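Local coordinates for aminopeptidase (Aneurinibacillus sp. AM-1, PDB 5IB9), which is probably a zinc-dependent aminopeptidase that removes residues from the N-terminal end of peptides, and is caught here with a peptide-like inhibitor in its active site, at residues K320-V323 with T324-A328; R253-S256 with K257-T260. All coordinates share one frame; numbering follows the deposited sequence.

Contact 1: residues K320-V323 with T324-A328; sequences KNRV and TDLGA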
ATOM      1  N   LYS A 320      22.626 -17.778   5.685  1.00 14.23           N
ATOM      2  CA  LYS A 320      22.436 -18.563   4.430  1.00 15.48           C
ATOM      3  C   LYS A 320      20.988 -18.951   4.170  1.00 15.53           C
ATOM      4  O   LYS A 320      20.222 -19.201   5.127  1.00 15.79           O
ATOM      5  CB  LYS A 320      23.241 -19.857   4.440  1.00 15.96           C
ATOM      6  CG  LYS A 320      24.710 -19.614   4.584  1.00 16.40           C
ATOM      7  CD  LYS A 320      25.409 -20.994   4.582  1.00 16.21           C
ATOM      8  CE  LYS A 320      26.942 -20.726   4.454  1.00 18.25           C
ATOM      9  NZ  LYS A 320      27.597 -21.924   5.055  1.00 24.04           N
ATOM     10  N   ASN A 321      20.579 -19.047   2.898  1.00 12.64           N
ATOM     11  CA  ASN A 321      19.242 -19.569   2.617  1.00 14.13           C
ATOM     12  C   ASN A 321      19.260 -20.326   1.311  1.00 13.76           C
ATOM     13  O   ASN A 321      20.345 -20.553   0.754  1.00 11.79           O
ATOM     14  CB  ASN A 321      18.173 -18.474   2.609  1.00 13.27           C
ATOM     15  CG  ASN A 321      18.481 -17.370   1.614  1.00 12.67           C
ATOM     16  OD1 ASN A 321      18.869 -17.686   0.501  1.00 12.46           O
ATOM     17  ND2 ASN A 321      18.318 -16.077   2.005  1.00 11.79           N
ATOM     18  N   ARG A 322      18.138 -20.794   0.810  1.00 12.07           N
ATOM     19  CA  ARG A 322      18.178 -21.609  -0.388  1.00 12.67           C
ATOM     20  C   ARG A 322      18.776 -20.858  -1.591  1.00 12.49           C
ATOM     21  O   ARG A 322      19.429 -21.435  -2.401  1.00 12.20           O
ATOM     22  CB  ARG A 322      16.785 -22.122  -0.692  1.00 11.75           C
ATOM     23  CG  ARG A 322      16.720 -23.045  -1.987  1.00 14.18           C
ATOM     24  CD  ARG A 322      15.340 -23.499  -2.344  1.00 15.60           C
ATOM     25  NE  ARG A 322      14.759 -24.324  -1.304  1.00 14.58           N
ATOM     26  CZ  ARG A 322      13.810 -23.934  -0.502  1.00 15.22           C
ATOM     27  NH1 ARG A 322      13.293 -22.736  -0.570  1.00 15.26           N
ATOM     28  NH2 ARG A 322      13.406 -24.760   0.395  1.00 20.88           N
ATOM     29  N   VAL A 323      18.549 -19.554  -1.641  1.00 10.30           N
ATOM     30  CA  VAL A 323      19.091 -18.822  -2.817  1.00  9.36           C
ATOM     31  C   VAL A 323      20.636 -18.766  -2.689  1.00 10.74           C
ATOM     32  O   VAL A 323      21.354 -18.909  -3.701  1.00 10.97           O
ATOM     33  CB  VAL A 323      18.504 -17.387  -2.838  1.00 10.02           C
ATOM     34  CG1 VAL A 323      19.167 -16.509  -3.950  1.00 10.47           C
ATOM     35  CG2 VAL A 323      17.036 -17.450  -3.162  1.00 10.95           C
ATOM     36  N   THR A 324      21.166 -18.463  -1.508  1.00  9.02           N
ATOM     37  CA  THR A 324      22.633 -18.433  -1.397  1.00 11.11           C
ATOM     38  C   THR A 324      23.196 -19.847  -1.553  1.00 10.86           C
ATOM     39  O   THR A 324      24.336 -19.991  -2.105  1.00 10.69           O
ATOM     40  CB  THR A 324      23.208 -17.779  -0.137  1.00 10.96           C
ATOM     41  OG1 THR A 324      22.809 -18.576   1.017  1.00 11.35           O
ATOM     42  CG2 THR A 324      22.678 -16.366  -0.016  1.00 13.49           C
ATOM     43  N   ASP A 325      22.468 -20.896  -1.153  1.00 11.68           N
ATOM     44  CA  ASP A 325      22.975 -22.262  -1.411  1.00 13.14           C
ATOM     45  C   ASP A 325      23.087 -22.557  -2.897  1.00 11.93           C
ATOM     46  O   ASP A 325      24.058 -23.196  -3.373  1.00 11.92           O
ATOM     47  CB  ASP A 325      22.060 -23.306  -0.736  1.00 12.30           C
ATOM     48  CG  ASP A 325      22.160 -23.327   0.740  1.00 18.94           C
ATOM     49  OD1 ASP A 325      23.105 -22.842   1.341  1.00 15.71           O
ATOM     50  OD2 ASP A 325      21.217 -23.928   1.344  1.00 18.72           O
ATOM     51  N   LEU A 326      22.071 -22.124  -3.686  1.00 11.73           N
ATOM     52  CA  LEU A 326      22.064 -22.414  -5.135  1.00 11.37           C
ATOM     53  C   LEU A 326      23.162 -21.539  -5.816  1.00 10.50           C
ATOM     54  O   LEU A 326      23.824 -22.046  -6.702  1.00 11.85           O
ATOM     55  CB  LEU A 326      20.707 -22.075  -5.766  1.00 11.71           C
ATOM     56  CG  LEU A 326      19.626 -23.130  -5.453  1.00 13.03           C
ATOM     57  CD1 LEU A 326      18.192 -22.477  -5.749  1.00 11.83           C
ATOM     58  CD2 LEU A 326      19.872 -24.535  -6.144  1.00 12.72           C
ATOM     59  N   GLY A 327      23.321 -20.263  -5.357  1.00 10.82           N
ATOM     60  CA  GLY A 327      24.329 -19.368  -5.943  1.00 11.42           C
ATOM     61  C   GLY A 327      25.709 -19.936  -5.623  1.00 10.66           C
ATOM     62  O   GLY A 327      26.559 -19.982  -6.573  1.00 11.55           O
ATOM     63  N   ALA A 328      25.911 -20.431  -4.395  1.00 10.27           N
ATOM     64  CA  ALA A 328      27.215 -20.999  -4.051  1.00 11.43           C
ATOM     65  C   ALA A 328      27.448 -22.243  -4.799  1.00 12.27           C
ATOM     66  O   ALA A 328      28.604 -22.481  -5.260  1.00 12.01           O
ATOM     67  CB  ALA A 328      27.345 -21.259  -2.542  1.00 13.14           C
TER

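Contact 2: residues R253-S256 with K257-T260; sequences RVMS and KLKT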
ATOM      1  N   ARG A 253      15.422 -14.856 -21.808  1.00 12.18           N
ATOM      2  CA  ARG A 253      15.571 -15.364 -23.168  1.00 13.53           C
ATOM      3  C   ARG A 253      16.172 -16.725 -23.098  1.00 12.45           C
ATOM      4  O   ARG A 253      15.697 -17.689 -23.752  1.00 13.23           O
ATOM      5  CB  ARG A 253      16.476 -14.435 -23.881  1.00 11.05           C
ATOM      6  CG  ARG A 253      16.565 -14.812 -25.413  1.00 12.56           C
ATOM      7  CD  ARG A 253      17.618 -13.976 -26.151  1.00 14.25           C
ATOM      8  NE  ARG A 253      18.921 -14.502 -25.773  1.00 15.13           N
ATOM      9  CZ  ARG A 253      19.454 -15.637 -26.193  1.00 16.07           C
ATOM     10  NH1 ARG A 253      18.811 -16.332 -27.148  1.00 18.42           N
ATOM     11  NH2 ARG A 253      20.638 -16.054 -25.656  1.00 17.35           N
ATOM     12  N   VAL A 254      17.207 -16.890 -22.281  1.00 11.76           N
ATOM     13  CA  VAL A 254      17.830 -18.252 -22.164  1.00 11.26           C
ATOM     14  C   VAL A 254      16.826 -19.293 -21.728  1.00 14.27           C
ATOM     15  O   VAL A 254      16.768 -20.394 -22.325  1.00 14.33           O
ATOM     16  CB  VAL A 254      19.038 -18.202 -21.176  1.00 11.17           C
ATOM     17  CG1 VAL A 254      19.506 -19.654 -20.807  1.00 14.15           C
ATOM     18  CG2 VAL A 254      20.176 -17.456 -21.868  1.00 13.63           C
ATOM     19  N   MET A 255      16.021 -19.010 -20.679  1.00 12.40           N
ATOM     20  CA  MET A 255      15.149 -20.017 -20.138  1.00 12.25           C
ATOM     21  C   MET A 255      14.027 -20.271 -21.146  1.00 12.88           C
ATOM     22  O   MET A 255      13.437 -21.391 -21.115  1.00 15.17           O
ATOM     23  CB  MET A 255      14.525 -19.585 -18.806  1.00 12.17           C
ATOM     24  CG  MET A 255      15.634 -19.411 -17.798  1.00 12.74           C
ATOM     25  SD  MET A 255      16.327 -21.047 -17.357  1.00 19.02           S
ATOM     26  CE  MET A 255      17.365 -20.443 -16.000  1.00 25.42           C
ATOM     27  N   SER A 256      13.797 -19.379 -22.086  1.00 13.04           N
ATOM     28  CA  SER A 256      12.702 -19.635 -23.075  1.00 14.76           C
ATOM     29  C   SER A 256      13.096 -20.801 -23.990  1.00 15.89           C
ATOM     30  O   SER A 256      12.207 -21.404 -24.655  1.00 19.87           O
ATOM     31  CB  SER A 256      12.352 -18.419 -23.907  1.00 13.59           C
ATOM     32  OG  SER A 256      13.311 -18.118 -24.895  1.00 16.30           O
ATOM     33  N   LYS A 257      14.376 -21.108 -24.076  1.00 15.62           N
ATOM     34  CA  LYS A 257      14.876 -22.245 -24.877  1.00 14.92           C
ATOM     35  C   LYS A 257      14.847 -23.588 -24.207  1.00 17.20           C
ATOM     36  O   LYS A 257      15.293 -24.577 -24.805  1.00 18.17           O
ATOM     37  CB  LYS A 257      16.333 -21.933 -25.299  1.00 16.83           C
ATOM     38  CG  LYS A 257      16.666 -20.547 -25.853  1.00 18.37           C
ATOM     39  CD  LYS A 257      15.777 -20.131 -27.024  1.00 21.23           C
ATOM     40  CE  LYS A 257      16.206 -18.819 -27.600  1.00 26.15           C
ATOM     41  NZ  LYS A 257      15.315 -18.389 -28.743  1.00 29.32           N
ATOM     42  N   LEU A 258      14.440 -23.668 -22.946  1.00 14.54           N
ATOM     43  CA  LEU A 258      14.566 -24.838 -22.099  1.00 15.59           C
ATOM     44  C   LEU A 258      13.263 -25.298 -21.407  1.00 17.58           C
ATOM     45  O   LEU A 258      12.393 -24.502 -21.111  1.00 17.68           O
ATOM     46  CB  LEU A 258      15.642 -24.596 -20.971  1.00 17.50           C
ATOM     47  CG  LEU A 258      16.963 -24.130 -21.548  1.00 14.70           C
ATOM     48  CD1 LEU A 258      17.889 -23.486 -20.521  1.00 18.38           C
ATOM     49  CD2 LEU A 258      17.722 -25.271 -22.236  1.00 19.99           C
ATOM     50  N   LYS A 259      13.098 -26.599 -21.232  1.00 17.14           N
ATOM     51  CA  LYS A 259      12.012 -27.130 -20.461  1.00 16.87           C
ATOM     52  C   LYS A 259      12.291 -26.860 -19.010  1.00 16.11           C
ATOM     53  O   LYS A 259      13.464 -26.888 -18.532  1.00 17.14           O
ATOM     54  CB  LYS A 259      11.942 -28.625 -20.687  1.00 17.72           C
ATOM     55  CG  LYS A 259      11.723 -29.005 -22.132  1.00 20.33           C
ATOM     56  CD  LYS A 259      10.442 -28.447 -22.768  1.00 23.15           C
ATOM     57  CE  LYS A 259       9.185 -29.267 -22.508  1.00 30.72           C
ATOM     58  NZ  LYS A 259       7.951 -28.489 -22.990  1.00 31.23           N
ATOM     59  N   THR A 260      11.218 -26.521 -18.272  1.00 14.31           N
ATOM     60  CA  THR A 260      11.325 -26.231 -16.852  1.00 15.02           C
ATOM     61  C   THR A 260      10.210 -26.864 -16.068  1.00 14.02           C
ATOM     62  O   THR A 260       9.062 -26.977 -16.565  1.00 16.56           O
ATOM     63  CB  THR A 260      11.308 -24.680 -16.591  1.00 16.00           C
ATOM     64  OG1 THR A 260      10.117 -24.127 -17.207  1.00 19.81           O
ATOM     65  CG2 THR A 260      12.628 -24.013 -17.150  1.00 16.25           C
TER
HETATM   66  O   HOH W   1      16.592 -15.676 -28.913  1.00 24.33           O
HETATM   67  O   HOH W   2      13.288 -16.641 -27.341  1.00 34.26           O
HETATM   68  O   HOH W   3      12.760 -17.784 -27.368  1.00 39.36           O

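Contact 1: residues K320-V323 with T324-A328
N321 and T324 close a capping box at the start of helix 322-334, each side chain bonding to the other's backbone. N321 N gives its hydrogen to T324 OG1 at 3.0 Å, and T324 N returns one to N321 OD1 at 3.1 Å, tilted out of the amide plane by 29°. The same OD1 takes a second, weak bond from V323 N (2.9 Å, strongly bent), so one carbonyl oxygen serves two amides of the first turn. N321 can do this because chi1 of 57° places CG between its own N and C, swinging the amide back over the helix end. The ordinary helical bonds begin at once, with D325 N on N321 O at 2.9 Å. Beside them, the R322 and L326 side chains lie side by side, CG to CD1 4.1 Å.

Partners outside the turn hold the same groups: N321 ND2 bonds to A358 O, and the hydroxyl of Y412 bonds to both T324 OG1 and D325 OD1, while its ring makes a cation-pi contact with K320. With a valine in place of T324, the backbone N-H of N321 would probably be left without its acceptor and Y412 without one of its two partners.

T324 packs on M313 and T315 of strand 310-315, and V323 on A359 and F361 of strand 358-364; V323 and L326 both reach F298 of strand 294-300, seating the helix start against strands of the peptidase-family M28 region.

Contact 2: residues R253-S256 with K257-T260
K257 N and L258 N each reach back three residues, to V254 O at 3.0 Å and to M255 O at 3.1 Å, in the tight turns that carry helix 238-256 into the loop before strand 263-269. The side chains then divide between two sides of this turn.

On one side K257 folds back along the helix. CG already lies near R253 O, and the bend at chi2 (-53°) turns CD and CE back toward S256 OG and R253 NH1, with CE 3.6 Å from R253 NH1 and the two chains crossing at a slant. Their charged ends stay 4.4 Å apart, R253 NH1 to K257 NZ, and a water accepts from both, sitting 2.9 Å from NH1 at the edge of the guanidinium and in its plane. Another water link, from K257 NZ to S256 OG, is modelled at two sites too close together to be filled at once, so its details are doubtful. S256 OG, with chi1 at 74°, turns back to donate to R253 O at 2.7 Å, on a lone pair in the carbonyl plane.

On the other side L258 CD1 lies against V254 CG1 at 4.2 Å and M255 SD at 4.3 Å. I9 of helix 6-10 touches all three residues, and Y397 of helix 382-400 packs on M255 and L258; M255 also meets L264 and F266. V254 comes close to T13, a zinc ligand.

The chemistry is thus split: an apolar face holds the turn to its neighbouring helices and to strand 263-269, while two like charges share a watery edge, their repulsion probably eased by the bridging water and by E250, whose carboxylate forms a salt bridge with R253 NH2.

Overall arrangement
The two contacts sit at opposite kinds of helix end: contact 1 at the start of helix 322-334, contact 2 where helix 238-256 gives way to a loop. Both fall in the M28 peptidase region, on the same side of the chain's centre, yet they do not touch; their nearest atoms are about 10 Å apart. Contact 1 is the more inward, with several of its polar side-chain atoms bonded to protein atoms and its apolar ones facing mainly strands 294-300, 310-315 and 358-364. Contact 2 is more peripheral, with water between its cations and a small apolar side turned to different elements, helices 6-10 and 382-400 and strand 263-269. A capping box marks the first, three-residue backbone turns the second.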